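Local coordinates for periplasmic binding protein (Veillonella parvula, PDB 4OVK) that probably binds a solute outside the cell membrane and hands it to an ABC transporter, at residues I36-W41 and V126-G131; V104-D109 and R141-I146; E224-W229 and S258-V263. All blocks are in the same frame, centred on the assembly; numbering follows the deposited sequence. Where two conformers were deposited one is given.

Interaction 1: residues I36-W41 and V126-G131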
loop_
_atom_site.group_PDB
_atom_site.type_symbol
_atom_site.label_atom_id
_atom_site.label_comp_id
_atom_site.label_asym_id
_atom_site.label_seq_id
_atom_site.Cartn_x
_atom_site.Cartn_y
_atom_site.Cartn_z
ATOM N N ILE A 36 8.392 14.502 3.021
ATOM C CA ILE A 36 7.469 13.479 3.473
ATOM C C ILE A 36 8.177 12.452 4.337
ATOM O O ILE A 36 9.032 11.719 3.863
ATOM C CB ILE A 36 6.787 12.794 2.267
ATOM C CG1 ILE A 36 6.153 13.836 1.354
ATOM C CG2 ILE A 36 5.749 11.776 2.736
ATOM C CD1 ILE A 36 6.118 13.478 -0.097
ATOM N N VAL A 37 7.815 12.415 5.622
ATOM C CA VAL A 37 8.381 11.458 6.564
ATOM C C VAL A 37 7.783 10.041 6.426
ATOM O O VAL A 37 8.539 9.068 6.341
ATOM C CB VAL A 37 8.267 11.987 8.014
ATOM C CG1 VAL A 37 8.540 10.886 9.045
ATOM C CG2 VAL A 37 9.209 13.167 8.190
ATOM N N PRO A 38 6.440 9.909 6.401
ATOM C CA PRO A 38 5.853 8.551 6.343
ATOM C C PRO A 38 6.193 7.835 5.039
ATOM O O PRO A 38 6.165 8.446 3.980
ATOM C CB PRO A 38 4.349 8.817 6.437
ATOM C CG PRO A 38 4.242 10.133 7.134
ATOM C CD PRO A 38 5.407 10.926 6.645
ATOM N N ILE A 39 6.503 6.550 5.121
ATOM C CA ILE A 39 7.060 5.836 3.967
ATOM C C ILE A 39 6.080 5.738 2.785
ATOM O O ILE A 39 6.445 6.078 1.663
ATOM C CB ILE A 39 7.617 4.455 4.362
ATOM C CG1 ILE A 39 8.805 4.616 5.329
ATOM C CG2 ILE A 39 8.050 3.686 3.117
ATOM C CD1 ILE A 39 9.191 3.341 6.045
ATOM N N PRO A 40 4.837 5.284 3.022
ATOM C CA PRO A 40 3.915 5.150 1.873
ATOM C C PRO A 40 3.401 6.470 1.285
ATOM O O PRO A 40 2.832 6.498 0.178
ATOM C CB PRO A 40 2.731 4.355 2.450
ATOM C CG PRO A 40 2.864 4.407 3.920
ATOM C CD PRO A 40 4.270 4.756 4.279
ATOM N N TRP A 41 3.566 7.553 2.032
ATOM C CA TRP A 41 2.967 8.826 1.651
ATOM C C TRP A 41 3.695 9.556 0.529
ATOM O O TRP A 41 3.151 10.514 -0.016
ATOM C CB TRP A 41 2.701 9.700 2.905
ATOM C CG TRP A 41 1.512 9.121 3.619
ATOM C CD1 TRP A 41 1.503 8.038 4.463
ATOM C CD2 TRP A 41 0.143 9.504 3.445
ATOM N NE1 TRP A 41 0.214 7.762 4.855
ATOM C CE2 TRP A 41 -0.638 8.646 4.245
ATOM C CE3 TRP A 41 -0.498 10.515 2.718
ATOM C CZ2 TRP A 41 -2.029 8.755 4.327
ATOM C CZ3 TRP A 41 -1.888 10.617 2.795
ATOM C CH2 TRP A 41 -2.634 9.733 3.587
ATOM N N VAL A 126 2.418 19.032 8.929
ATOM C CA VAL A 126 1.075 18.487 9.079
ATOM C C VAL A 126 1.183 17.046 9.498
ATOM O O VAL A 126 2.001 16.285 8.955
ATOM C CB VAL A 126 0.196 18.629 7.813
ATOM C CG1 VAL A 126 -0.092 20.106 7.523
ATOM C CG2 VAL A 126 0.815 17.976 6.606
ATOM N N SER A 127 0.352 16.680 10.468
ATOM C CA SER A 127 0.392 15.349 11.043
ATOM C C SER A 127 -0.699 14.498 10.422
ATOM O O SER A 127 -1.841 14.937 10.300
ATOM C CB SER A 127 0.226 15.413 12.560
ATOM O OG SER A 127 1.308 16.124 13.165
ATOM N N ILE A 128 -0.337 13.285 10.016
ATOM C CA ILE A 128 -1.312 12.317 9.556
ATOM C C ILE A 128 -1.323 11.075 10.468
ATOM O O ILE A 128 -0.551 10.994 11.428
ATOM C CB ILE A 128 -1.046 11.914 8.095
ATOM C CG1 ILE A 128 0.338 11.289 7.940
ATOM C CG2 ILE A 128 -1.192 13.112 7.165
ATOM C CD1 ILE A 128 0.433 10.496 6.670
ATOM N N LYS A 129 -2.206 10.127 10.156
ATOM C CA LYS A 129 -2.403 8.903 10.951
ATOM C C LYS A 129 -2.199 7.628 10.139
ATOM O O LYS A 129 -2.207 7.664 8.907
ATOM C CB LYS A 129 -3.819 8.858 11.504
ATOM C CG LYS A 129 -4.194 9.996 12.436
ATOM C CD LYS A 129 -5.415 9.593 13.253
ATOM C CE LYS A 129 -6.120 10.794 13.853
ATOM N NZ LYS A 129 -5.208 11.602 14.709
ATOM N N TYR A 130 -2.057 6.504 10.847
ATOM C CA TYR A 130 -1.855 5.184 10.226
ATOM C C TYR A 130 -2.734 4.123 10.854
ATOM O O TYR A 130 -3.113 4.237 12.028
ATOM C CB TYR A 130 -0.398 4.742 10.378
ATOM N N GLY A 131 -3.041 3.088 10.066
ATOM C CA GLY A 131 -3.718 1.891 10.562
ATOM C C GLY A 131 -4.915 1.454 9.734
ATOM O O GLY A 131 -5.205 0.256 9.634
HETATM O O HOH W 1 -1.682 6.035 6.782
#
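Ile128 lays its CD1 methyl over one face of the Trp41 indole. The contact belongs to the first lobe of the protein, a Rossmann-like domain with a parallel sheet in the order 55-57, 34-36, 104-108, 125-128. Ile128 closes the outermost strand, 125-128. Trp41 lies in helix 41-49, after the loop that follows strand 34-36. CG1 of Ile128 is placed between its backbone N and carbonyl carbon (chi1 60°), and its second torsion is extended. This sets CD1 over the ring. The methyl stands above the five-membered ring, 8° off its normal, as a CH-pi contact, though the modelled separation is too short to be taken literally. Trp41 reaches back from the opposite direction and presents a face of its ring. Pro38 adds a second apolar surface, with CG 3.9 Å from Ile128 CD1. The indole also packs on Ile136 and Leu143 of helix 133-147. With an alanine here in place of Trp41, the Ile128 methyl would probably lose its aromatic cover, and the bridging water its N-H donor. That water lies at the indole edge, in the ring plane. It accepts from Trp41 NE1 at 3.2 Å and donates to Lys129 O at 2.7 Å.

Interaction 2: residues V104-D109 and R141-I146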
loop_
_atom_site.group_PDB
_atom_site.type_symbol
_atom_site.label_atom_id
_atom_site.label_comp_id
_atom_site.label_asym_id
_atom_site.label_seq_id
_atom_site.Cartn_x
_atom_site.Cartn_y
_atom_site.Cartn_z
ATOM N N VAL A 104 6.326 22.608 3.465
ATOM C CA VAL A 104 5.566 21.820 4.433
ATOM C C VAL A 104 6.220 20.440 4.518
ATOM O O VAL A 104 6.799 19.955 3.541
ATOM C CB VAL A 104 4.051 21.729 4.077
ATOM C CG1 VAL A 104 3.831 20.998 2.774
ATOM C CG2 VAL A 104 3.231 21.085 5.198
ATOM N N VAL A 105 6.156 19.869 5.717
ATOM C CA VAL A 105 6.609 18.518 5.980
ATOM C C VAL A 105 5.430 17.698 6.485
ATOM O O VAL A 105 4.698 18.114 7.388
ATOM C CB VAL A 105 7.734 18.503 7.043
ATOM C CG1 VAL A 105 8.300 17.093 7.230
ATOM C CG2 VAL A 105 8.833 19.467 6.632
ATOM N N ILE A 106 5.262 16.512 5.910
ATOM C CA ILE A 106 4.258 15.569 6.384
ATOM C C ILE A 106 4.943 14.713 7.439
ATOM O O ILE A 106 5.990 14.113 7.163
ATOM C CB ILE A 106 3.726 14.670 5.240
ATOM C CG1 ILE A 106 3.361 15.502 3.997
ATOM C CG2 ILE A 106 2.535 13.844 5.713
ATOM C CD1 ILE A 106 2.309 16.568 4.221
ATOM N N ILE A 107 4.349 14.653 8.631
ATOM C CA ILE A 107 4.862 13.858 9.745
ATOM C C ILE A 107 3.747 12.987 10.316
ATOM O O ILE A 107 2.605 13.065 9.878
ATOM C CB ILE A 107 5.457 14.742 10.866
ATOM C CG1 ILE A 107 4.393 15.663 11.478
ATOM C CG2 ILE A 107 6.638 15.547 10.338
ATOM C CD1 ILE A 107 4.889 16.424 12.696
ATOM N N TRP A 108 4.089 12.174 11.307
ATOM C CA TRP A 108 3.128 11.330 12.011
ATOM C C TRP A 108 2.501 12.048 13.199
ATOM O O TRP A 108 3.142 12.892 13.844
ATOM C CB TRP A 108 3.806 10.086 12.546
ATOM C CG TRP A 108 4.193 9.064 11.528
ATOM C CD1 TRP A 108 5.451 8.610 11.271
ATOM C CD2 TRP A 108 3.319 8.344 10.652
ATOM N NE1 TRP A 108 5.418 7.654 10.294
ATOM C CE2 TRP A 108 4.124 7.474 9.890
ATOM C CE3 TRP A 108 1.936 8.350 10.434
ATOM C CZ2 TRP A 108 3.593 6.614 8.931
ATOM C CZ3 TRP A 108 1.410 7.494 9.466
ATOM C CH2 TRP A 108 2.237 6.640 8.734
ATOM N N ASP A 109 1.264 11.663 13.508
ATOM C CA ASP A 109 0.540 12.192 14.677
ATOM C C ASP A 109 1.284 12.007 15.999
ATOM O O ASP A 109 1.159 12.845 16.897
ATOM C CB ASP A 109 -0.868 11.593 14.768
ATOM C CG ASP A 109 -0.872 10.079 14.840
ATOM O OD1 ASP A 109 0.191 9.436 14.698
ATOM O OD2 ASP A 109 -1.969 9.526 15.031
ATOM N N ARG A 141 -7.492 13.952 1.377
ATOM C CA ARG A 141 -8.277 15.182 1.362
ATOM C C ARG A 141 -7.405 16.346 1.825
ATOM O O ARG A 141 -7.400 17.426 1.211
ATOM C CB ARG A 141 -9.522 15.025 2.225
ATOM C CG ARG A 141 -10.459 16.226 2.168
ATOM C CD ARG A 141 -11.823 15.882 2.723
ATOM N NE ARG A 141 -12.602 15.061 1.801
ATOM C CZ ARG A 141 -13.427 14.079 2.155
ATOM N NH1 ARG A 141 -14.081 13.407 1.218
ATOM N NH2 ARG A 141 -13.603 13.745 3.430
ATOM N N LEU A 142 -6.650 16.102 2.895
ATOM C CA LEU A 142 -5.687 17.069 3.411
ATOM C C LEU A 142 -4.652 17.444 2.348
ATOM O O LEU A 142 -4.381 18.637 2.130
ATOM C CB LEU A 142 -5.015 16.504 4.674
ATOM C CG LEU A 142 -3.811 17.244 5.282
ATOM C CD1 LEU A 142 -4.200 18.630 5.748
ATOM C CD2 LEU A 142 -3.242 16.465 6.450
ATOM N N LEU A 143 -4.068 16.444 1.679
ATOM C CA LEU A 143 -3.114 16.721 0.604
ATOM C C LEU A 143 -3.720 17.576 -0.512
ATOM O O LEU A 143 -3.046 18.427 -1.091
ATOM C CB LEU A 143 -2.555 15.420 0.035
ATOM C CG LEU A 143 -1.574 14.709 0.955
ATOM C CD1 LEU A 143 -1.233 13.354 0.342
ATOM C CD2 LEU A 143 -0.327 15.550 1.190
ATOM N N GLY A 144 -4.987 17.337 -0.825
ATOM C CA GLY A 144 -5.690 18.136 -1.813
ATOM C C GLY A 144 -5.736 19.613 -1.457
ATOM O O GLY A 144 -5.603 20.466 -2.320
ATOM N N LYS A 145 -5.901 19.912 -0.172
ATOM C CA LYS A 145 -5.922 21.301 0.301
ATOM C C LYS A 145 -4.514 21.889 0.283
ATOM O O LYS A 145 -4.314 23.021 -0.122
ATOM C CB LYS A 145 -6.502 21.374 1.707
ATOM C CG LYS A 145 -7.993 21.102 1.732
ATOM C CD LYS A 145 -8.679 21.718 2.936
ATOM C CE LYS A 145 -10.181 21.470 2.885
ATOM N NZ LYS A 145 -10.490 20.022 2.765
ATOM N N ILE A 146 -3.537 21.098 0.693
ATOM C CA ILE A 146 -2.138 21.543 0.678
ATOM C C ILE A 146 -1.658 21.852 -0.744
ATOM O O ILE A 146 -1.064 22.902 -1.006
ATOM C CB ILE A 146 -1.233 20.498 1.342
ATOM C CG1 ILE A 146 -1.534 20.459 2.847
ATOM C CG2 ILE A 146 0.244 20.800 1.070
ATOM C CD1 ILE A 146 -0.921 19.295 3.575
#
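Val104 and Ile146 meet obliquely through branch methyls, with Val104 CG1 4.0 Å from Ile146 CG2. The strand 104-108 and the helix segment 141-146 run almost exactly antiparallel, at 171°, and their axes come within 11.8 Å. Val104 and Ile106, two residues apart on the strand, both point their CB toward the helix. Val104 puts CG1 between its backbone N and carbonyl carbon (chi1 64°), a setting that brings CG1, rather than CG2, up to Ile146. Ile106 works through the end of its longer branch. In the conformer given, its CD1 lies 4.1 Å from Leu143 CD2, and the two side chains cross at a slant. The same CD1 is 4.3 Å from Ile146 CD1, one helical turn on from Leu143. Leu143 leaves the helix flank, and its end swings in to reach the strand. It also packs against Trp41, Ile44 and Val45 of helix 41-49. Ile107 turns the other way, onto Val114 and Ala115 of helix 112-120, so helices cover both faces of this Rossmann-like sheet. Ile106 has a second conformer, so its two contacts are less certain than that of Val104. Methyl meets methyl throughout, so this buried contact rests on shape and dispersion, with no polar group to satisfy across it.

Interaction 3: residues E224-W229 and S258-V263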
loop_
_atom_site.group_PDB
_atom_site.type_symbol
_atom_site.label_atom_id
_atom_site.label_comp_id
_atom_site.label_asym_id
_atom_site.label_seq_id
_atom_site.Cartn_x
_atom_site.Cartn_y
_atom_site.Cartn_z
ATOM N N GLU A 224 3.992 -26.878 11.654
ATOM C CA GLU A 224 2.937 -27.799 12.075
ATOM C C GLU A 224 1.554 -27.126 12.098
ATOM O O GLU A 224 0.570 -27.717 11.637
ATOM C CB GLU A 224 3.275 -28.423 13.435
ATOM C CG GLU A 224 2.338 -29.545 13.851
ATOM C CD GLU A 224 1.334 -29.117 14.909
ATOM O OE1 GLU A 224 1.685 -29.147 16.110
ATOM O OE2 GLU A 224 0.189 -28.768 14.541
ATOM N N GLU A 225 1.484 -25.895 12.607
ATOM C CA GLU A 225 0.233 -25.114 12.593
ATOM C C GLU A 225 -0.294 -24.932 11.168
ATOM O O GLU A 225 -1.488 -25.110 10.907
ATOM C CB GLU A 225 0.436 -23.728 13.226
ATOM C CG GLU A 225 0.460 -23.714 14.744
ATOM C CD GLU A 225 0.919 -22.380 15.311
ATOM O OE1 GLU A 225 0.044 -21.563 15.666
ATOM O OE2 GLU A 225 2.148 -22.144 15.391
ATOM N N ILE A 226 0.603 -24.574 10.253
ATOM C CA ILE A 226 0.233 -24.338 8.858
ATOM C C ILE A 226 -0.256 -25.633 8.189
ATOM O O ILE A 226 -1.222 -25.610 7.419
ATOM C CB ILE A 226 1.397 -23.678 8.068
ATOM C CG1 ILE A 226 1.662 -22.258 8.609
ATOM C CG2 ILE A 226 1.098 -23.627 6.570
ATOM C CD1 ILE A 226 2.923 -21.614 8.077
HETATM N N MSE A 227 0.390 -26.756 8.501
HETATM C CA MSE A 227 -0.035 -28.058 7.980
HETATM C C MSE A 227 -1.436 -28.369 8.463
HETATM O O MSE A 227 -2.275 -28.842 7.693
HETATM C CB MSE A 227 0.966 -29.145 8.374
HETATM C CG MSE A 227 2.288 -28.976 7.622
HETATM SE SE MSE A 227 3.669 -30.196 8.335
HETATM C CE MSE A 227 2.940 -31.891 7.634
ATOM N N THR A 228 -1.707 -28.071 9.729
ATOM C CA THR A 228 -3.034 -28.278 10.313
ATOM C C THR A 228 -4.109 -27.412 9.634
ATOM O O THR A 228 -5.182 -27.921 9.268
ATOM C CB THR A 228 -2.997 -28.005 11.833
ATOM O OG1 THR A 228 -2.103 -28.936 12.451
ATOM C CG2 THR A 228 -4.373 -28.140 12.468
ATOM N N TRP A 229 -3.820 -26.122 9.456
ATOM C CA TRP A 229 -4.746 -25.209 8.773
ATOM C C TRP A 229 -5.038 -25.715 7.364
ATOM O O TRP A 229 -6.190 -25.739 6.938
ATOM C CB TRP A 229 -4.184 -23.779 8.688
ATOM C CG TRP A 229 -3.950 -23.104 10.014
ATOM C CD1 TRP A 229 -4.557 -23.386 11.200
ATOM C CD2 TRP A 229 -3.055 -22.016 10.271
ATOM N NE1 TRP A 229 -4.082 -22.555 12.188
ATOM C CE2 TRP A 229 -3.165 -21.698 11.643
ATOM C CE3 TRP A 229 -2.169 -21.279 9.476
ATOM C CZ2 TRP A 229 -2.419 -20.681 12.236
ATOM C CZ3 TRP A 229 -1.432 -20.261 10.065
ATOM C CH2 TRP A 229 -1.562 -19.973 11.432
ATOM N N SER A 258 4.813 -29.547 0.711
ATOM C CA SER A 258 4.357 -30.400 -0.413
ATOM C C SER A 258 2.950 -30.996 -0.288
ATOM O O SER A 258 2.327 -31.322 -1.300
ATOM C CB SER A 258 5.364 -31.526 -0.686
ATOM O OG SER A 258 5.401 -32.462 0.378
ATOM N N ASN A 259 2.457 -31.140 0.940
ATOM C CA ASN A 259 1.159 -31.763 1.188
ATOM C C ASN A 259 0.044 -30.759 1.510
ATOM O O ASN A 259 -1.060 -31.159 1.887
ATOM C CB ASN A 259 1.299 -32.780 2.325
ATOM C CG ASN A 259 2.202 -33.943 1.959
ATOM O OD1 ASN A 259 2.112 -34.494 0.857
ATOM N ND2 ASN A 259 3.078 -34.324 2.883
ATOM N N ILE A 260 0.327 -29.465 1.344
ATOM C CA ILE A 260 -0.660 -28.411 1.599
ATOM C C ILE A 260 -1.538 -28.256 0.356
ATOM O O ILE A 260 -1.019 -28.227 -0.763
ATOM C CB ILE A 260 0.022 -27.063 1.923
ATOM C CG1 ILE A 260 0.899 -27.180 3.176
ATOM C CG2 ILE A 260 -1.014 -25.946 2.068
ATOM C CD1 ILE A 260 0.149 -27.128 4.477
ATOM N N LYS A 261 -2.854 -28.145 0.554
ATOM C CA LYS A 261 -3.809 -28.036 -0.568
ATOM C C LYS A 261 -3.409 -26.948 -1.580
ATOM O O LYS A 261 -3.347 -27.209 -2.778
ATOM C CB LYS A 261 -5.236 -27.781 -0.060
ATOM C CG LYS A 261 -5.885 -28.961 0.660
ATOM C CD LYS A 261 -7.183 -28.523 1.348
ATOM C CE LYS A 261 -7.903 -29.670 2.031
ATOM N NZ LYS A 261 -9.106 -29.183 2.766
ATOM N N ALA A 262 -3.125 -25.741 -1.094
ATOM C CA ALA A 262 -2.704 -24.637 -1.975
ATOM C C ALA A 262 -1.496 -25.000 -2.831
ATOM O O ALA A 262 -1.379 -24.544 -3.960
ATOM C CB ALA A 262 -2.412 -23.362 -1.177
ATOM N N VAL A 263 -0.606 -25.830 -2.292
ATOM C CA VAL A 263 0.613 -26.207 -2.989
ATOM C C VAL A 263 0.321 -27.293 -4.024
ATOM O O VAL A 263 0.769 -27.206 -5.172
ATOM C CB VAL A 263 1.707 -26.636 -1.993
ATOM C CG1 VAL A 263 2.974 -27.065 -2.725
ATOM C CG2 VAL A 263 2.006 -25.487 -1.039
HETATM O O HOH W 2 -8.395 -26.542 4.796
#
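The carbonyl O of Trp229 is gripped by two donors, a water and Lys180 NZ. The water donates to Trp229 O at 3.2 Å and takes a weak bond from Lys261 NZ at 3.4 Å, which makes a thin polar bridge between the end of helix 223-229 and the segment 258-263. Beyond its first torsion the Lys261 chain is extended (chi2 to chi4 near 180°). Its backbone N is held by Asp230 OD1, just beyond the other segment. The direct contact is apolar and falls to Ile260, the residue at the N-cap position of the short helix 261-264. CG1 of Ile260 lies anti to its carbonyl carbon (chi1 -60°), and a second bend at chi2 of -79° brings CD1 nearer the neighbouring helix. These segments belong to the second lobe, whose parallel sheet repeats the 2-1-3-4 strand order of the first. Helix 223-229 leads into strand 233-236, and helix 261-264 into the outermost strand 268-270. The CD1 methyl of Ile260 lies against the helix backbone as much as against side chains: it is 3.6 Å from Ile226 O and 3.6 Å from Met227 CA. The Ile226 and Ile260 side chains cross at a slant, with Ile226 CG2 beside CD1, while the end of Ile226 leads away; Ile226 also packs on Leu182 and Trp257. Met227, modelled as selenomethionine, flanks CD1 on the exposed side, with its CG 4.2 Å from Ile260 CD1.

Interactions 1 and 2 lie in the same lobe, with centres 8 Å apart. Their strands 104-108 and 125-128 are neighbours in one sheet, probably joined by backbone bonds from Asp109 N to Ile128 O at 2.8 Å and from Ile107 N to Val126 O at 2.9 Å. Leu143 of interaction 2 also packs on Trp41 of interaction 1, so the two form one continuous apolar layer under helix 133-147. Interaction 3 is in the other lobe, across the centre of the chain. Its centre is about 37 Å from that of interaction 1 and 44 Å from that of interaction 2. In this family the solute usually binds in the cleft between the lobes.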